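Local coordinates for protein salmonella typhimurium DB7155 bacteriophage DET7 tailspike (Bacteriophage, PDB 2V5I) that probably recognises and hydrolyses the O-antigen polysaccharide of Salmonella as the trimeric, beta-helical tailspike of bacteriophage Det7, at residues N395-A400 and S420-N425; A163-I168 and C183-V188. One frame throughout, in Å; residues are numbered along the deposited sequence.

Contact 1. Residues N395-A400 and S420-N425; sequences NGIRAA and SGLVGN
The flat peptide carbonyls of Ser420 and Gly421 meet successive N-H groups of Gly396 and Ile397, and neither is entered squarely in its plane. Gly396 N reaches Ser420 O at 2.9 Å, tilted from the carbonyl plane, whereas Ile397 N comes to Gly421 O (3.0 Å) from above the plane, 44° out of it. The Gly421 carbonyl oxygen also receives a CA-H contact from Gly396. Ladder bonding then continues in parallel register: Val423 N donates to Ile397 O (2.9 Å), and Ala399 N donates to Val423 O. Ile397 and Leu422 run side by side on one face. With its CG anti to the backbone N (chi1 176°), Leu422 lays CD1 beside Ile397 CG2 at 3.7 Å and also against Ala399 CB. On the other face Arg398 CG lies alongside Val423 CB and CG1; the arginine chain then bends at chi3 (-67°), and its guanidinium is fixed by hydrogen bonds to Thr372 and Asn370. Past the strands, Ala400 CB rests on Asn425 O at 3.5 Å. These are neighbouring rungs of a parallel beta-helix: strand 393-398, which turns a corner at Gly396, lies between strands 367-369 and 371-374 of the preceding coil and strand 417-423. Ile397 packs on Ile386 of strand 386-388, while Val423 meets Gly396 of the second subunit.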
# COMPACT_ATOMS: atom_id res chain seq x y z
N ASN A 395 6.01 -1.73 13.63
CA ASN A 395 5.68 -3.08 13.19
C ASN A 395 5.98 -3.15 11.70
O ASN A 395 5.12 -2.77 10.89
CB ASN A 395 4.15 -3.32 13.27
CG ASN A 395 3.61 -3.38 14.66
OD1 ASN A 395 4.16 -4.07 15.50
ND2 ASN A 395 2.46 -2.66 14.90
N GLY A 396 7.15 -3.63 11.30
CA GLY A 396 7.46 -3.83 9.91
C GLY A 396 8.09 -2.59 9.32
O GLY A 396 7.41 -1.60 9.05
N ILE A 397 9.40 -2.62 9.14
CA ILE A 397 10.16 -1.47 8.66
C ILE A 397 11.34 -1.95 7.82
O ILE A 397 12.17 -2.72 8.26
CB ILE A 397 10.58 -0.50 9.80
CG1 ILE A 397 11.44 0.65 9.24
CG2 ILE A 397 11.29 -1.24 10.97
CD1 ILE A 397 11.57 1.83 10.17
N ARG A 398 11.41 -1.41 6.60
CA ARG A 398 12.52 -1.64 5.69
C ARG A 398 13.40 -0.43 5.79
O ARG A 398 12.92 0.68 5.61
CB ARG A 398 11.98 -1.82 4.27
CG ARG A 398 11.17 -3.11 4.18
CD ARG A 398 10.14 -3.11 3.17
NE ARG A 398 9.06 -2.17 3.42
CZ ARG A 398 7.88 -2.47 3.93
NH1 ARG A 398 7.62 -3.70 4.34
NH2 ARG A 398 6.97 -1.50 4.03
N ALA A 399 14.67 -0.64 6.18
CA ALA A 399 15.56 0.45 6.55
C ALA A 399 16.92 0.43 5.83
O ALA A 399 17.85 1.06 6.33
CB ALA A 399 15.79 0.48 8.04
N ALA A 400 17.07 -0.28 4.73
CA ALA A 400 18.33 -0.23 3.95
C ALA A 400 18.04 -0.30 2.46
O ALA A 400 17.29 -1.15 2.01
CB ALA A 400 19.25 -1.39 4.31
N SER A 420 9.64 -4.43 15.68
CA SER A 420 9.60 -5.78 15.13
C SER A 420 9.60 -5.72 13.62
O SER A 420 9.16 -4.74 13.04
CB SER A 420 8.33 -6.53 15.54
OG SER A 420 8.15 -6.51 16.93
N GLY A 421 10.11 -6.77 12.97
CA GLY A 421 9.98 -6.88 11.52
C GLY A 421 10.91 -5.93 10.78
O GLY A 421 10.52 -5.36 9.76
N LEU A 422 12.11 -5.72 11.33
CA LEU A 422 13.12 -4.86 10.66
C LEU A 422 13.81 -5.64 9.56
O LEU A 422 14.37 -6.72 9.84
CB LEU A 422 14.13 -4.36 11.69
CG LEU A 422 15.28 -3.54 11.17
CD1 LEU A 422 14.81 -2.29 10.49
CD2 LEU A 422 16.21 -3.19 12.37
N VAL A 423 13.70 -5.17 8.32
CA VAL A 423 14.17 -5.86 7.13
C VAL A 423 15.19 -5.04 6.36
O VAL A 423 15.05 -3.81 6.20
CB VAL A 423 12.93 -6.15 6.23
CG1 VAL A 423 13.31 -6.53 4.83
CG2 VAL A 423 12.06 -7.21 6.87
N GLY A 424 16.20 -5.72 5.82
CA GLY A 424 17.16 -5.11 4.92
C GLY A 424 18.58 -5.35 5.40
O GLY A 424 18.82 -5.86 6.50
N ASN A 425 19.53 -4.98 4.57
CA ASN A 425 20.92 -5.11 4.98
C ASN A 425 21.34 -3.90 5.81
O ASN A 425 22.11 -3.01 5.42
CB ASN A 425 21.77 -5.29 3.74
CG ASN A 425 23.20 -5.69 4.08
OD1 ASN A 425 23.48 -6.18 5.17
ND2 ASN A 425 24.08 -5.54 3.12
O HOH W 1 18.66 -4.25 1.90

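Contact 2. Residues A163-I168 and C183-V188; sequences ASRVEI and CHHCKV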
# COMPACT_ATOMS: atom_id res chain seq x y z
N ALA A 163 -16.46 31.61 2.94
CA ALA A 163 -17.33 30.85 2.04
C ALA A 163 -17.52 29.42 2.59
O ALA A 163 -16.76 28.93 3.41
CB ALA A 163 -16.74 30.81 0.66
N SER A 164 -18.55 28.76 2.08
CA SER A 164 -18.84 27.38 2.42
C SER A 164 -19.10 26.62 1.13
O SER A 164 -19.82 27.12 0.25
CB SER A 164 -20.07 27.35 3.34
OG SER A 164 -20.52 26.04 3.48
N ARG A 165 -18.54 25.41 1.00
CA ARG A 165 -18.82 24.51 -0.14
C ARG A 165 -18.50 25.16 -1.48
O ARG A 165 -19.34 25.16 -2.41
CB ARG A 165 -20.29 24.04 -0.12
CG ARG A 165 -20.76 23.46 1.19
CD ARG A 165 -20.95 21.96 1.20
NE ARG A 165 -21.48 21.56 2.53
CZ ARG A 165 -21.32 20.37 3.12
NH1 ARG A 165 -20.64 19.39 2.54
NH2 ARG A 165 -21.84 20.16 4.32
N VAL A 166 -17.38 25.84 -1.55
CA VAL A 166 -16.88 26.38 -2.80
C VAL A 166 -15.79 25.44 -3.26
O VAL A 166 -14.95 25.03 -2.46
CB VAL A 166 -16.39 27.80 -2.67
CG1 VAL A 166 -15.62 28.29 -3.94
CG2 VAL A 166 -17.52 28.71 -2.31
N GLU A 167 -15.84 25.10 -4.55
CA GLU A 167 -14.81 24.21 -5.17
C GLU A 167 -14.06 24.95 -6.25
O GLU A 167 -14.69 25.61 -7.07
CB GLU A 167 -15.47 23.03 -5.84
CG GLU A 167 -15.94 21.99 -4.86
CD GLU A 167 -16.07 20.60 -5.50
OE1 GLU A 167 -15.91 20.48 -6.73
OE2 GLU A 167 -16.34 19.63 -4.76
N ILE A 168 -12.75 24.79 -6.26
CA ILE A 168 -11.88 25.27 -7.36
C ILE A 168 -11.39 24.01 -8.06
O ILE A 168 -10.96 23.06 -7.39
CB ILE A 168 -10.66 26.04 -6.80
CG1 ILE A 168 -11.12 27.37 -6.21
CG2 ILE A 168 -9.66 26.26 -7.91
CD1 ILE A 168 -10.01 28.22 -5.64
N CYS A 183 -13.02 29.73 5.77
CA CYS A 183 -13.89 28.93 4.94
C CYS A 183 -14.10 27.55 5.56
O CYS A 183 -13.27 27.10 6.34
CB CYS A 183 -13.35 28.76 3.51
SG CYS A 183 -13.29 30.37 2.65
N HIS A 184 -15.13 26.86 5.08
CA HIS A 184 -15.49 25.51 5.52
C HIS A 184 -16.07 24.68 4.36
O HIS A 184 -16.74 25.23 3.49
CB HIS A 184 -16.51 25.55 6.65
CG HIS A 184 -16.03 26.23 7.87
ND1 HIS A 184 -16.16 27.59 8.05
CD2 HIS A 184 -15.44 25.74 8.99
CE1 HIS A 184 -15.62 27.92 9.22
NE2 HIS A 184 -15.20 26.82 9.81
N HIS A 185 -15.76 23.38 4.33
CA HIS A 185 -16.22 22.52 3.25
C HIS A 185 -15.82 22.97 1.85
O HIS A 185 -16.56 22.71 0.90
CB HIS A 185 -17.73 22.35 3.37
CG HIS A 185 -18.10 21.59 4.60
ND1 HIS A 185 -18.64 22.21 5.71
CD2 HIS A 185 -17.92 20.29 4.93
CE1 HIS A 185 -18.80 21.30 6.66
NE2 HIS A 185 -18.38 20.14 6.22
N CYS A 186 -14.64 23.58 1.74
CA CYS A 186 -14.11 24.07 0.47
C CYS A 186 -13.05 23.09 -0.04
O CYS A 186 -12.36 22.46 0.73
CB CYS A 186 -13.56 25.50 0.54
SG CYS A 186 -14.92 26.72 0.85
N LYS A 187 -12.97 22.94 -1.36
CA LYS A 187 -12.03 21.98 -1.93
C LYS A 187 -11.28 22.55 -3.11
O LYS A 187 -11.88 23.30 -3.90
CB LYS A 187 -12.79 20.74 -2.34
CG LYS A 187 -13.51 20.00 -1.20
CD LYS A 187 -14.33 18.83 -1.70
CE LYS A 187 -15.48 18.44 -0.70
NZ LYS A 187 -16.57 19.51 -0.35
N VAL A 188 -10.02 22.13 -3.27
CA VAL A 188 -9.22 22.48 -4.42
C VAL A 188 -8.87 21.16 -5.08
O VAL A 188 -8.16 20.34 -4.52
CB VAL A 188 -7.95 23.27 -4.03
CG1 VAL A 188 -7.11 23.59 -5.26
CG2 VAL A 188 -8.38 24.58 -3.31
O HOH W 2 -17.49 29.40 6.15
O HOH W 3 -19.98 25.31 6.30
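Cys183 opens its segment against Ala163, where two successive coils of the parallel beta-helix round a corner in register. Its SG, beside its own backbone N (chi1 -64°), accepts the N-H of Ala163 at 3.4 Å. His184 N donates to Ala163 O (3.1 Å), which also takes a proton from a water; that water lies in the plane of the His184 ring, at its ND1 edge. The carbonyl O of His184 in turn accepts Arg165 N. At His185 both chains turn with positive phi, Arg165 adopting nearly the same backbone shape, and this shared bend brings the two side chains out side by side. The arginine chain bends at chi2 (-107°) and lays its guanidinium flat over one face of the imidazole, centres 3.9 Å apart and planes at 10°. A salt bridge from Arg165 NH1 to Asp192 of the third subunit keeps the charged end occupied. Three residues on from Cys183, in the same turn, Cys186 repeats the N-H to sulfur bond, its SG accepting Val166 N at 3.5 Å; its side chain also touches Phe180 of strand 176-181 and Phe204 of strand 202-205. At Lys187 regular pairing begins: its N donates to Val166 O, and its O accepts Ile168 N (2.9 Å). The lysine side chain crosses that of Glu167, CD lying 3.7 Å from Glu167 OE2, but the charged ends pair with others, Lys187 NZ with Asp192 of the third subunit and Glu167 with Arg169. Val188 faces Phe180 and Ile202, and its CG2 closes on Ile168 CB at 4.4 Å.

Overall arrangement
Both contacts join consecutive coils of one parallel beta-helix, at different heights along it. Contact 2 closes in the chain before contact 1 opens. Their centres are 41 Å apart and their nearest atoms about 28 Å, so they do not touch; they lie on opposite sides of the chain's centre, contact 1 about 17 Å from it and contact 2 about 27 Å. Each reaches the third subunit, but differently: residues 163-168 and 183-188 do so with two salt bridges, from Arg165 and Lys187 to the same Asp192, besides packing, residues 395-400 and 420-425 through packing and a weak hydrogen bond. Contact 1 meets the second subunit as well, and is the more buried of the two.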